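Local coordinates for SusD superfamily protein (Bacteroides vulgatus ATCC 8482, PDB 3JQ0) that probably binds nutrients, most likely glycans, at the outer membrane as a SusD-like protein of this gut bacterium, at residues 361-366 and 390-395; 230-235 and 241-246; 215-220 and 365-370; 436-441 and 445-450; 396-399 and 405-408. All blocks are in the same frame, centred on the assembly; numbering follows the deposited sequence. Where two conformers were deposited one is given.

Interaction 1: residues 361-366 and 390-395; sequences IYRYAD and RERAYG
R363 and R392 meet inside a buried network of arginines and glutamates, at the point of this helix-rich SusD fold where strand 359-363 runs into helix 364-377 and faces the end of helix 383-394. R363 is the N-cap residue of the first of these helices. The guanidinium planes are inclined 53° to each other, and NH1 of R363 lies 3.7 Å from NH2 of R392, which sits at the edge of the R363 guanidinium, near its plane. No bond joins the two arginines; the carboxylates of E441 and E242 each bind both, which probably offsets the two charges, and E445 takes R363 as well. R392 gets to the site by a doubly bent chain, leaving its helix with CG anti to the backbone N (chi1 -173°) and then turning at chi2 and chi3. The A365 methyl meets the edge of the R392 guanidinium, its CB 3.6 Å from NH2.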
# COMPACT_ATOMS: atom_id res chain seq x y z
N ILE A 361 5.14 3.88 -1.30
CA ILE A 361 3.74 4.30 -1.48
C ILE A 361 3.33 4.10 -2.92
O ILE A 361 2.33 3.44 -3.23
CB ILE A 361 3.49 5.74 -0.98
CG1 ILE A 361 3.79 5.87 0.52
CG2 ILE A 361 2.09 6.21 -1.34
CD1 ILE A 361 2.87 5.10 1.41
N TYR A 362 4.10 4.70 -3.83
CA TYR A 362 3.88 4.53 -5.28
C TYR A 362 5.14 4.04 -5.94
O TYR A 362 6.17 4.74 -5.89
CB TYR A 362 3.43 5.83 -5.94
CG TYR A 362 2.07 6.35 -5.52
CD1 TYR A 362 0.95 5.52 -5.50
CD2 TYR A 362 1.90 7.68 -5.20
CE1 TYR A 362 -0.30 6.02 -5.21
CE2 TYR A 362 0.63 8.19 -4.90
CZ TYR A 362 -0.47 7.34 -4.90
OH TYR A 362 -1.71 7.90 -4.62
N ARG A 363 5.04 2.88 -6.59
CA ARG A 363 6.10 2.25 -7.37
C ARG A 363 5.77 2.21 -8.83
O ARG A 363 4.57 2.17 -9.19
CB ARG A 363 6.26 0.69 -6.89
CG ARG A 363 6.84 0.52 -5.56
CD ARG A 363 7.40 -0.77 -5.34
NE ARG A 363 6.50 -1.88 -5.09
CZ ARG A 363 6.36 -2.92 -5.89
NH1 ARG A 363 6.82 -2.99 -7.12
NH2 ARG A 363 5.69 -3.96 -5.41
N TYR A 364 6.77 2.11 -9.70
CA TYR A 364 6.49 2.06 -11.12
C TYR A 364 5.61 0.83 -11.51
O TYR A 364 4.78 0.97 -12.40
CB TYR A 364 7.75 2.13 -11.95
CG TYR A 364 7.49 2.36 -13.41
CD1 TYR A 364 6.95 3.54 -13.85
CD2 TYR A 364 7.76 1.40 -14.37
CE1 TYR A 364 6.70 3.76 -15.19
CE2 TYR A 364 7.53 1.62 -15.71
CZ TYR A 364 7.00 2.80 -16.12
OH TYR A 364 6.72 3.06 -17.44
N ALA A 365 5.76 -0.32 -10.86
CA ALA A 365 4.87 -1.44 -11.20
C ALA A 365 3.41 -1.05 -10.95
O ALA A 365 2.51 -1.59 -11.60
CB ALA A 365 5.22 -2.70 -10.44
N ASP A 366 3.17 -0.22 -9.93
CA ASP A 366 1.81 0.26 -9.60
C ASP A 366 1.30 1.12 -10.75
O ASP A 366 0.17 0.93 -11.20
CB ASP A 366 1.89 1.01 -8.25
CG ASP A 366 0.58 1.32 -7.58
OD1 ASP A 366 -0.48 0.86 -8.06
OD2 ASP A 366 0.66 1.99 -6.53
N ARG A 390 5.16 -9.12 -15.17
CA ARG A 390 5.47 -10.55 -15.10
C ARG A 390 6.88 -10.88 -15.51
O ARG A 390 7.55 -11.69 -14.87
CB ARG A 390 4.47 -11.37 -15.92
CG ARG A 390 3.06 -11.34 -15.41
CD ARG A 390 2.11 -12.24 -16.16
NE ARG A 390 0.79 -12.21 -15.55
CZ ARG A 390 -0.22 -12.97 -15.92
NH1 ARG A 390 -0.07 -13.84 -16.91
NH2 ARG A 390 -1.41 -12.81 -15.40
N GLU A 391 7.36 -10.25 -16.59
CA GLU A 391 8.71 -10.54 -17.05
C GLU A 391 9.72 -10.22 -15.95
O GLU A 391 10.69 -10.94 -15.74
CB GLU A 391 9.02 -9.78 -18.34
CG GLU A 391 10.42 -10.05 -18.83
CD GLU A 391 10.73 -9.48 -20.23
OE1 GLU A 391 9.79 -9.06 -20.92
OE2 GLU A 391 11.91 -9.51 -20.64
N ARG A 392 9.50 -9.11 -15.22
CA ARG A 392 10.39 -8.75 -14.12
C ARG A 392 10.31 -9.80 -13.00
O ARG A 392 11.32 -10.11 -12.38
CB ARG A 392 10.08 -7.36 -13.64
CG ARG A 392 11.09 -6.82 -12.60
CD ARG A 392 10.72 -7.06 -11.12
NE ARG A 392 9.50 -6.39 -10.69
CZ ARG A 392 9.42 -5.08 -10.48
NH1 ARG A 392 10.47 -4.29 -10.64
NH2 ARG A 392 8.28 -4.56 -10.10
N ALA A 393 9.13 -10.30 -12.71
CA ALA A 393 8.89 -11.28 -11.63
C ALA A 393 9.58 -12.61 -11.90
O ALA A 393 10.15 -13.21 -10.98
CB ALA A 393 7.40 -11.50 -11.40
N TYR A 394 9.45 -13.14 -13.12
CA TYR A 394 10.08 -14.42 -13.46
C TYR A 394 11.53 -14.27 -13.93
O TYR A 394 12.30 -15.23 -13.95
CB TYR A 394 9.27 -15.12 -14.55
CG TYR A 394 7.88 -15.54 -14.16
CD1 TYR A 394 7.62 -16.73 -13.48
CD2 TYR A 394 6.78 -14.73 -14.44
CE1 TYR A 394 6.33 -17.10 -13.13
CE2 TYR A 394 5.49 -15.10 -14.09
CZ TYR A 394 5.27 -16.27 -13.42
OH TYR A 394 4.00 -16.69 -13.07
N GLY A 395 11.87 -13.06 -14.36
CA GLY A 395 13.13 -12.76 -15.06
C GLY A 395 13.00 -13.04 -16.53
O GLY A 395 12.33 -13.99 -16.93

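Interaction 2: residues 230-235 and 241-246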
# COMPACT_ATOMS: atom_id res chain seq x y z
N LYS A 230 13.48 -8.53 -5.13
CA LYS A 230 14.07 -8.23 -3.86
C LYS A 230 14.84 -6.91 -3.85
O LYS A 230 14.82 -6.17 -2.84
CB LYS A 230 14.96 -9.39 -3.53
CG LYS A 230 15.55 -9.31 -2.23
CD LYS A 230 16.34 -10.61 -1.85
CE LYS A 230 15.44 -11.88 -1.78
NZ LYS A 230 16.13 -13.08 -1.15
N ASP A 231 15.52 -6.58 -4.93
CA ASP A 231 16.29 -5.35 -4.99
C ASP A 231 15.41 -4.09 -4.96
O ASP A 231 15.93 -3.02 -4.69
CB ASP A 231 17.20 -5.36 -6.20
CG ASP A 231 18.27 -6.42 -6.09
OD1 ASP A 231 18.85 -6.67 -5.01
OD2 ASP A 231 18.55 -7.08 -7.13
N ILE A 232 14.13 -4.21 -5.29
CA ILE A 232 13.24 -3.07 -5.17
C ILE A 232 13.23 -2.54 -3.74
O ILE A 232 13.22 -1.33 -3.48
CB ILE A 232 11.78 -3.45 -5.56
CG1 ILE A 232 11.69 -3.94 -7.00
CG2 ILE A 232 10.85 -2.30 -5.31
CD1 ILE A 232 10.35 -4.66 -7.23
N PHE A 233 13.20 -3.48 -2.80
CA PHE A 233 12.91 -3.18 -1.40
C PHE A 233 14.10 -3.10 -0.49
O PHE A 233 13.97 -2.76 0.71
CB PHE A 233 11.94 -4.24 -0.83
CG PHE A 233 10.73 -4.47 -1.69
CD1 PHE A 233 9.70 -3.51 -1.73
CD2 PHE A 233 10.62 -5.58 -2.50
CE1 PHE A 233 8.61 -3.69 -2.53
CE2 PHE A 233 9.54 -5.73 -3.36
CZ PHE A 233 8.54 -4.77 -3.36
N SER A 234 15.29 -3.45 -0.99
CA SER A 234 16.42 -3.62 -0.12
C SER A 234 16.87 -2.31 0.52
O SER A 234 16.84 -1.21 -0.06
CB SER A 234 17.58 -4.23 -0.84
OG SER A 234 18.08 -3.28 -1.76
N PHE A 235 17.36 -2.45 1.75
CA PHE A 235 17.87 -1.34 2.52
C PHE A 235 19.01 -0.64 1.80
O PHE A 235 19.19 0.56 1.96
CB PHE A 235 18.30 -1.86 3.89
CG PHE A 235 18.84 -0.82 4.82
CD1 PHE A 235 18.01 -0.01 5.57
CD2 PHE A 235 20.20 -0.63 4.92
CE1 PHE A 235 18.53 0.97 6.39
CE2 PHE A 235 20.74 0.37 5.77
CZ PHE A 235 19.90 1.13 6.51
N LYS A 241 15.03 3.65 -9.11
CA LYS A 241 14.19 4.26 -10.15
C LYS A 241 12.77 3.75 -10.17
O LYS A 241 11.91 4.36 -10.82
CB LYS A 241 14.78 3.98 -11.54
CG LYS A 241 14.89 2.49 -11.86
N GLU A 242 12.47 2.68 -9.44
CA GLU A 242 11.11 2.24 -9.33
C GLU A 242 10.30 3.11 -8.39
O GLU A 242 9.06 3.12 -8.46
CB GLU A 242 11.07 0.79 -8.95
CG GLU A 242 9.63 0.26 -8.98
CD GLU A 242 9.42 -1.14 -9.35
OE1 GLU A 242 10.41 -1.74 -9.80
OE2 GLU A 242 8.26 -1.60 -9.24
N MSE A 243 10.95 3.81 -7.48
CA MSE A 243 10.25 4.61 -6.50
C MSE A 243 9.75 5.93 -7.06
O MSE A 243 10.53 6.75 -7.55
CB MSE A 243 11.15 4.88 -5.31
CG MSE A 243 11.65 3.62 -4.62
SE MSE A 243 10.19 2.54 -3.94
CE MSE A 243 11.17 1.00 -3.51
N ILE A 244 8.44 6.11 -7.04
CA ILE A 244 7.80 7.37 -7.37
C ILE A 244 7.64 8.19 -6.08
O ILE A 244 8.05 9.35 -6.04
CB ILE A 244 6.43 7.15 -8.08
CG1 ILE A 244 6.62 6.41 -9.41
CG2 ILE A 244 5.71 8.49 -8.24
CD1 ILE A 244 5.34 5.70 -9.84
N PHE A 245 7.07 7.55 -5.04
CA PHE A 245 6.98 8.18 -3.72
C PHE A 245 7.19 7.08 -2.72
O PHE A 245 6.52 6.05 -2.76
CB PHE A 245 5.66 8.90 -3.51
CG PHE A 245 5.53 9.53 -2.14
CD1 PHE A 245 6.55 10.38 -1.64
CD2 PHE A 245 4.44 9.31 -1.33
CE1 PHE A 245 6.45 10.94 -0.39
CE2 PHE A 245 4.35 9.88 -0.09
CZ PHE A 245 5.34 10.70 0.39
N THR A 246 8.18 7.26 -1.87
CA THR A 246 8.56 6.26 -0.88
C THR A 246 8.79 6.94 0.47
O THR A 246 9.35 8.03 0.52
CB THR A 246 9.82 5.49 -1.39
OG1 THR A 246 10.10 4.43 -0.49
CG2 THR A 246 11.06 6.39 -1.59
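One face of the E242 carboxylate is covered near OE1 by the CG1-CD1 arm of I232, with CG1 3.8 Å from that oxygen, and the F233 ring carries the other branch of the same isoleucine, CG2, over the centre of one face, 3.8 Å above the plane. The F233 ring also packs edge-to-face with F229. I232 is thus the piece of helix 229-233 that extends across to 241-246, and its two branches divide the work: while CG1 and CD1 lie over the carboxylate, CG2, anti to the backbone N, meets CE of selenomethionine M243 at 3.8 Å. The carboxylate is buried but well satisfied, since R392 and the backbone N of V225 bind OE1 and the backbone N of A365 binds OE2. M243 bends at chi2 (-60°), which turns CE toward I232 and brings it 3.1 Å from the backbone O of that residue, a close methyl-to-carbonyl approach. The same oxygen accepts a hydrogen bond from N240, within the loop joining the two segments. Beyond the contact, strand 243-247 pairs antiparallel with 359-363, I244 and F245 form a classic beta bulge opposite Y362, and both pack their side chains on helix 182-199.

Interaction 3: residues 215-220 and 365-370; sequences ENVKKA and ADCLLQ
V217 and C367 form a small apolar contact between two helices far apart in sequence, the C-terminal part of 204-217 and the first turns of 364-377. The thiol does the touching: SG of C367 lies 3.8 Å from both CB and CG1 of V217. It is placed there by the C367 torsion, which holds SG anti to the backbone N (chi1 173°) and directs it at V217. Next to this pair K218 stretches out along the surface, and its CE comes 4.4 Å from CD2 of L368. The lysine is steadied from its own side by a salt bridge of 2.9 Å to E215, in which NZ approaches OE1 on its syn side, somewhat out of the carboxylate plane. A type I turn runs from V217 to A220. On the other helix, NE2 of Q370 bonds OD1 of D366 from above the carboxylate plane (2.9 Å, 163°), and R438 binds that same oxygen. Helix 364-377 has neighbours on several sides: C367 meets 204-217, L368 helix 383-394, and L369 both 383-394 and 430-441.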
# COMPACT_ATOMS: atom_id res chain seq x y z
N GLU A 215 -0.11 7.63 -17.64
CA GLU A 215 0.87 7.84 -18.72
C GLU A 215 1.82 8.97 -18.37
O GLU A 215 3.02 8.89 -18.63
CB GLU A 215 0.17 8.09 -20.04
CG GLU A 215 -0.60 6.94 -20.62
CD GLU A 215 0.21 5.83 -21.24
OE1 GLU A 215 1.47 5.82 -21.09
OE2 GLU A 215 -0.44 4.92 -21.85
N ASN A 216 1.29 10.02 -17.76
CA ASN A 216 2.14 11.16 -17.37
C ASN A 216 3.22 10.83 -16.36
O ASN A 216 4.26 11.45 -16.35
CB ASN A 216 1.32 12.31 -16.84
CG ASN A 216 0.63 13.10 -17.88
OD1 ASN A 216 0.95 13.06 -19.07
ND2 ASN A 216 -0.36 13.86 -17.42
N VAL A 217 2.95 9.83 -15.52
CA VAL A 217 3.98 9.39 -14.56
C VAL A 217 5.29 9.03 -15.25
O VAL A 217 6.39 9.28 -14.71
CB VAL A 217 3.42 8.18 -13.74
CG1 VAL A 217 4.51 7.52 -12.91
CG2 VAL A 217 2.23 8.61 -12.89
N LYS A 218 5.19 8.51 -16.47
CA LYS A 218 6.34 8.13 -17.26
C LYS A 218 7.24 9.30 -17.63
O LYS A 218 8.38 9.08 -18.05
CB LYS A 218 5.90 7.39 -18.51
CG LYS A 218 5.05 6.14 -18.27
CD LYS A 218 4.63 5.49 -19.56
CE LYS A 218 3.91 4.22 -19.41
NZ LYS A 218 3.38 3.72 -20.70
N LYS A 219 6.75 10.53 -17.48
CA LYS A 219 7.59 11.74 -17.69
C LYS A 219 8.68 11.88 -16.64
O LYS A 219 9.65 12.61 -16.85
CB LYS A 219 6.73 13.00 -17.65
CG LYS A 219 5.78 13.13 -18.82
CD LYS A 219 4.82 14.30 -18.64
CE LYS A 219 3.87 14.54 -19.83
NZ LYS A 219 3.60 13.34 -20.73
N ALA A 220 8.50 11.26 -15.48
CA ALA A 220 9.53 11.28 -14.47
C ALA A 220 10.58 10.18 -14.80
O ALA A 220 10.37 9.28 -15.62
CB ALA A 220 8.92 11.09 -13.10
N ALA A 365 5.76 -0.32 -10.86
CA ALA A 365 4.87 -1.44 -11.20
C ALA A 365 3.41 -1.05 -10.95
O ALA A 365 2.51 -1.59 -11.60
CB ALA A 365 5.22 -2.70 -10.44
N ASP A 366 3.17 -0.22 -9.93
CA ASP A 366 1.81 0.26 -9.60
C ASP A 366 1.30 1.12 -10.75
O ASP A 366 0.17 0.93 -11.20
CB ASP A 366 1.89 1.01 -8.25
CG ASP A 366 0.58 1.32 -7.58
OD1 ASP A 366 -0.48 0.86 -8.06
OD2 ASP A 366 0.66 1.99 -6.53
N CYS A 367 2.13 2.05 -11.24
CA CYS A 367 1.77 2.82 -12.44
C CYS A 367 1.32 1.87 -13.55
O CYS A 367 0.29 2.05 -14.16
CB CYS A 367 2.97 3.68 -12.84
SG CYS A 367 2.76 4.54 -14.42
N LEU A 368 2.16 0.90 -13.88
CA LEU A 368 1.85 0.02 -15.00
C LEU A 368 0.54 -0.75 -14.80
O LEU A 368 -0.25 -0.87 -15.74
CB LEU A 368 3.01 -0.97 -15.27
CG LEU A 368 4.31 -0.34 -15.75
CD1 LEU A 368 5.34 -1.48 -16.00
CD2 LEU A 368 4.10 0.53 -17.00
N LEU A 369 0.33 -1.30 -13.61
CA LEU A 369 -0.85 -2.11 -13.40
C LEU A 369 -2.13 -1.27 -13.31
O LEU A 369 -3.20 -1.76 -13.69
CB LEU A 369 -0.67 -3.05 -12.20
CG LEU A 369 0.42 -4.12 -12.45
CD1 LEU A 369 0.65 -4.90 -11.16
CD2 LEU A 369 0.07 -5.07 -13.63
N GLN A 370 -2.04 -0.06 -12.78
CA GLN A 370 -3.23 0.82 -12.78
C GLN A 370 -3.49 1.38 -14.18
O GLN A 370 -4.66 1.54 -14.55
CB GLN A 370 -3.13 1.93 -11.74
CG GLN A 370 -2.96 1.38 -10.33
CD GLN A 370 -3.59 2.22 -9.26
OE1 GLN A 370 -4.75 2.67 -9.42
NE2 GLN A 370 -2.87 2.45 -8.16

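Interaction 4: residues 436-441 and 445-450; sequences KERLRE and EGKRWY
Helix 430-441 ends at E441, the chain reverses through G446 with positive phi (83°), and helix 448-455 starts so close by that the CA atoms of L439 and R448 are 6.2 Å apart. The main side-chain contact is a leucine laid on a guanidinium: CD2 of L439 sits over the centre of one face of R448, 3.8 Å above the plane. R448 bends at chi2 to present that face, and its NH2 is bound by D39. R438 instead meets the aliphatic part of K447, its NH2 4.0 Å from CB. A water joins the same two residues, accepting from R438 NH2 at 3.1 Å and donating to the backbone O of K447 at 3.3 Å. R438 NE is held by D451, and K447 NZ continues to the backbone O of I361. OE2 of E445 comes within 3.4 Å of the backbone O of E441, also an acceptor, and is bound by K341. The turn thus lies against strand 359-363 and helix 229-233, while helix 430-441 packs on 364-377 and 383-394.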
# COMPACT_ATOMS: atom_id res chain seq x y z
N LYS A 436 -5.11 -10.28 -9.80
CA LYS A 436 -4.15 -11.33 -9.44
C LYS A 436 -2.75 -10.77 -9.47
O LYS A 436 -1.93 -11.04 -8.59
CB LYS A 436 -4.33 -12.49 -10.41
CG LYS A 436 -3.25 -13.58 -10.31
CD LYS A 436 -3.57 -14.82 -11.16
CE LYS A 436 -3.49 -14.58 -12.65
NZ LYS A 436 -3.92 -15.79 -13.42
N GLU A 437 -2.44 -9.99 -10.50
CA GLU A 437 -1.10 -9.44 -10.66
C GLU A 437 -0.79 -8.50 -9.49
O GLU A 437 0.33 -8.55 -8.93
CB GLU A 437 -0.91 -8.75 -11.99
CG GLU A 437 0.55 -8.61 -12.37
CD GLU A 437 1.22 -9.95 -12.62
OE1 GLU A 437 0.52 -10.89 -13.09
OE2 GLU A 437 2.42 -10.08 -12.32
N ARG A 438 -1.72 -7.65 -9.12
CA ARG A 438 -1.53 -6.74 -8.02
C ARG A 438 -1.39 -7.47 -6.69
O ARG A 438 -0.62 -7.05 -5.82
CB ARG A 438 -2.64 -5.68 -7.94
CG ARG A 438 -2.61 -4.70 -9.08
CD ARG A 438 -3.65 -3.60 -8.93
NE ARG A 438 -3.42 -2.71 -7.83
CZ ARG A 438 -2.56 -1.72 -7.82
NH1 ARG A 438 -1.79 -1.48 -8.85
NH2 ARG A 438 -2.49 -0.94 -6.74
N LEU A 439 -2.13 -8.57 -6.52
CA LEU A 439 -2.02 -9.37 -5.31
C LEU A 439 -0.58 -9.89 -5.17
O LEU A 439 0.05 -9.79 -4.12
CB LEU A 439 -3.05 -10.50 -5.31
CG LEU A 439 -2.98 -11.49 -4.15
CD1 LEU A 439 -3.00 -10.86 -2.79
CD2 LEU A 439 -4.05 -12.53 -4.33
N ARG A 440 -0.08 -10.48 -6.25
CA ARG A 440 1.27 -11.02 -6.27
C ARG A 440 2.32 -9.94 -6.07
O ARG A 440 3.38 -10.21 -5.46
CB ARG A 440 1.49 -11.77 -7.60
CG ARG A 440 0.72 -13.07 -7.67
CD ARG A 440 0.87 -13.76 -9.01
NE ARG A 440 0.24 -15.08 -8.98
CZ ARG A 440 -0.07 -15.81 -10.05
NH1 ARG A 440 0.05 -15.32 -11.27
NH2 ARG A 440 -0.55 -17.02 -9.85
N GLU A 441 2.10 -8.74 -6.59
CA GLU A 441 3.10 -7.69 -6.65
C GLU A 441 3.18 -6.92 -5.31
O GLU A 441 4.26 -6.42 -4.98
CB GLU A 441 2.73 -6.74 -7.80
CG GLU A 441 3.75 -5.67 -8.10
CD GLU A 441 5.12 -6.15 -8.60
OE1 GLU A 441 5.16 -7.26 -9.18
OE2 GLU A 441 6.10 -5.35 -8.47
N GLU A 445 2.03 -4.01 1.13
CA GLU A 445 2.12 -2.65 0.64
C GLU A 445 0.80 -1.90 0.66
O GLU A 445 0.74 -0.77 0.22
CB GLU A 445 2.79 -2.58 -0.74
CG GLU A 445 4.27 -2.96 -0.71
CD GLU A 445 4.86 -2.98 -2.10
OE1 GLU A 445 5.15 -1.85 -2.58
OE2 GLU A 445 5.09 -4.07 -2.66
N GLY A 446 -0.25 -2.51 1.19
CA GLY A 446 -1.46 -1.71 1.44
C GLY A 446 -2.40 -1.51 0.25
O GLY A 446 -3.05 -0.48 0.17
N LYS A 447 -2.49 -2.49 -0.64
CA LYS A 447 -3.24 -2.35 -1.88
C LYS A 447 -4.49 -3.22 -2.02
O LYS A 447 -5.46 -2.77 -2.63
CB LYS A 447 -2.37 -2.61 -3.10
CG LYS A 447 -1.05 -1.83 -3.09
CD LYS A 447 -1.20 -0.31 -2.96
CE LYS A 447 0.12 0.40 -3.04
NZ LYS A 447 0.03 1.89 -2.82
N ARG A 448 -4.49 -4.46 -1.52
CA ARG A 448 -5.48 -5.45 -1.91
C ARG A 448 -6.90 -5.06 -1.58
O ARG A 448 -7.81 -5.34 -2.40
CB ARG A 448 -5.11 -6.80 -1.27
CG ARG A 448 -6.09 -7.93 -1.50
CD ARG A 448 -6.23 -8.38 -2.94
NE ARG A 448 -6.94 -9.64 -2.98
CZ ARG A 448 -7.19 -10.31 -4.10
NH1 ARG A 448 -6.88 -9.82 -5.28
NH2 ARG A 448 -7.75 -11.52 -4.03
N TRP A 449 -7.16 -4.52 -0.39
CA TRP A 449 -8.50 -4.09 -0.05
C TRP A 449 -8.99 -2.95 -0.93
O TRP A 449 -10.11 -2.96 -1.44
CB TRP A 449 -8.59 -3.77 1.44
CG TRP A 449 -9.87 -3.10 1.86
CD1 TRP A 449 -10.02 -1.78 2.16
CD2 TRP A 449 -11.17 -3.71 2.06
NE1 TRP A 449 -11.31 -1.51 2.55
CE2 TRP A 449 -12.04 -2.67 2.51
CE3 TRP A 449 -11.66 -4.99 1.95
CZ2 TRP A 449 -13.36 -2.90 2.79
CZ3 TRP A 449 -12.97 -5.24 2.24
CH2 TRP A 449 -13.81 -4.18 2.67
N TYR A 450 -8.13 -1.97 -1.16
CA TYR A 450 -8.50 -0.87 -2.04
C TYR A 450 -8.74 -1.38 -3.46
O TYR A 450 -9.61 -0.84 -4.15
CB TYR A 450 -7.45 0.22 -1.98
CG TYR A 450 -7.45 1.10 -0.76
CD1 TYR A 450 -8.61 1.46 -0.11
CD2 TYR A 450 -6.29 1.70 -0.30
CE1 TYR A 450 -8.63 2.37 0.92
CE2 TYR A 450 -6.30 2.59 0.73
CZ TYR A 450 -7.47 2.99 1.32
OH TYR A 450 -7.52 3.95 2.31
O HOH W 1 -4.62 -0.27 -4.53

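Interaction 5: residues 396-399 and 405-408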
# COMPACT_ATOMS: atom_id res chain seq x y z
N SER A 396 13.68 -12.24 -17.34
CA SER A 396 13.56 -12.39 -18.76
C SER A 396 13.88 -13.79 -19.27
O SER A 396 13.22 -14.28 -20.21
CB SER A 396 14.47 -11.38 -19.50
OG SER A 396 14.06 -10.06 -19.22
N LYS A 397 14.92 -14.43 -18.76
CA LYS A 397 15.30 -15.73 -19.28
C LYS A 397 14.15 -16.74 -19.15
O LYS A 397 13.73 -17.37 -20.13
CB LYS A 397 16.57 -16.25 -18.60
CG LYS A 397 17.07 -17.55 -19.16
CD LYS A 397 18.30 -18.07 -18.43
CE LYS A 397 18.82 -19.39 -18.97
NZ LYS A 397 19.61 -18.95 -20.14
N TYR A 398 13.64 -16.92 -17.95
CA TYR A 398 12.57 -17.85 -17.72
C TYR A 398 11.31 -17.41 -18.41
O TYR A 398 10.60 -18.21 -19.01
CB TYR A 398 12.35 -18.00 -16.22
CG TYR A 398 11.36 -19.07 -15.87
CD1 TYR A 398 10.00 -18.82 -15.84
CD2 TYR A 398 11.78 -20.36 -15.61
CE1 TYR A 398 9.09 -19.84 -15.57
CE2 TYR A 398 10.88 -21.38 -15.30
CZ TYR A 398 9.55 -21.12 -15.29
OH TYR A 398 8.67 -22.13 -15.01
N PHE A 399 10.99 -16.13 -18.34
CA PHE A 399 9.76 -15.61 -18.96
C PHE A 399 9.75 -15.96 -20.45
O PHE A 399 8.75 -16.47 -20.97
CB PHE A 399 9.69 -14.12 -18.74
CG PHE A 399 8.46 -13.48 -19.30
CD1 PHE A 399 7.29 -13.48 -18.59
CD2 PHE A 399 8.49 -12.88 -20.55
CE1 PHE A 399 6.10 -12.90 -19.16
CE2 PHE A 399 7.36 -12.30 -21.12
CZ PHE A 399 6.21 -12.28 -20.42
N GLU A 405 3.01 -20.65 -20.80
CA GLU A 405 2.55 -21.05 -19.46
C GLU A 405 2.20 -19.86 -18.56
O GLU A 405 1.24 -19.91 -17.81
CB GLU A 405 3.62 -21.89 -18.74
CG GLU A 405 4.01 -23.21 -19.38
CD GLU A 405 5.35 -23.68 -18.86
OE1 GLU A 405 5.53 -23.82 -17.63
OE2 GLU A 405 6.26 -23.80 -19.68
N ILE A 406 3.03 -18.80 -18.59
CA ILE A 406 2.95 -17.77 -17.57
C ILE A 406 2.85 -16.35 -18.10
O ILE A 406 2.55 -15.44 -17.32
CB ILE A 406 4.01 -17.94 -16.45
CG1 ILE A 406 5.42 -18.10 -16.95
CG2 ILE A 406 3.60 -19.09 -15.51
CD1 ILE A 406 5.99 -16.97 -17.67
N ALA A 407 3.07 -16.09 -19.40
CA ALA A 407 2.79 -14.76 -19.93
C ALA A 407 1.29 -14.58 -20.03
O ALA A 407 0.54 -15.53 -20.22
CB ALA A 407 3.43 -14.53 -21.31
N TYR A 408 0.82 -13.35 -19.87
CA TYR A 408 -0.59 -13.04 -20.11
C TYR A 408 -0.86 -13.22 -21.60
O TYR A 408 -0.09 -12.72 -22.40
CB TYR A 408 -0.86 -11.59 -19.68
CG TYR A 408 -2.30 -11.15 -19.89
CD1 TYR A 408 -3.29 -11.52 -18.99
CD2 TYR A 408 -2.66 -10.39 -20.99
CE1 TYR A 408 -4.61 -11.15 -19.21
CE2 TYR A 408 -3.98 -10.03 -21.21
CZ TYR A 408 -4.96 -10.43 -20.33
OH TYR A 408 -6.26 -10.10 -20.51
O HOH W 2 6.14 -21.77 -16.04
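OE1 of E405, in one of the two conformers of this side chain, accepts a hydrogen bond of 2.7 Å from a water that also lies 2.8 Å from OH of Y398. The water bridges Y398 OH and E405 OE1, which are themselves 4.4 Å apart. In the same conformer the other carboxylate oxygen of E405 bonds to H402, whose ring stacks on that of Y398. Next to the water-bridged pair the contact becomes apolar. CG1 of I406 approaches the Y398 ring at its edge, near the ring plane, with CE1 4.3 Å away. The segments belong to two short helices, 396-401 and 403-406, which follow helix 383-394 and turn so that F399 faces A407, the residue where the second helix gives way to an extended chain. F399 swings its ring out with CG anti to the backbone N (chi1 -178°), and this carries CD1 to 3.8 Å from CD1 of I406 and CZ to 3.7 Å from CB of A407. I406 takes the less common chi1 near +60° (51°), with CG1 flanked by both backbone N and C, which brings its CD1 to the F399 ring. The isoleucine side chain also packs against Y394 of helix 383-394 and against R310, while the F399 ring rests on E391.

From the N terminus, interaction 3 opens first at 215-220 and closes the longest loop at 365-370, bringing helix 204-217 to helix 364-377. Interaction 2 is nested inside that loop, a short closure between 230-235 and 241-246. Interaction 1 starts where interaction 3 ends, the two sharing A365 and D366, and reaches forward to helix 383-394. Interactions 5 and 4 then follow in series as local closures of the chain. Strands 243-247 and 359-363 pair directly, joining interactions 2 and 1, and salt bridges carry interaction 1 on to interaction 4. Interaction 5 lies farther out, attached to interaction 1 through E391 and, more weakly, R390, with its nearest atoms about 7 Å from interaction 4.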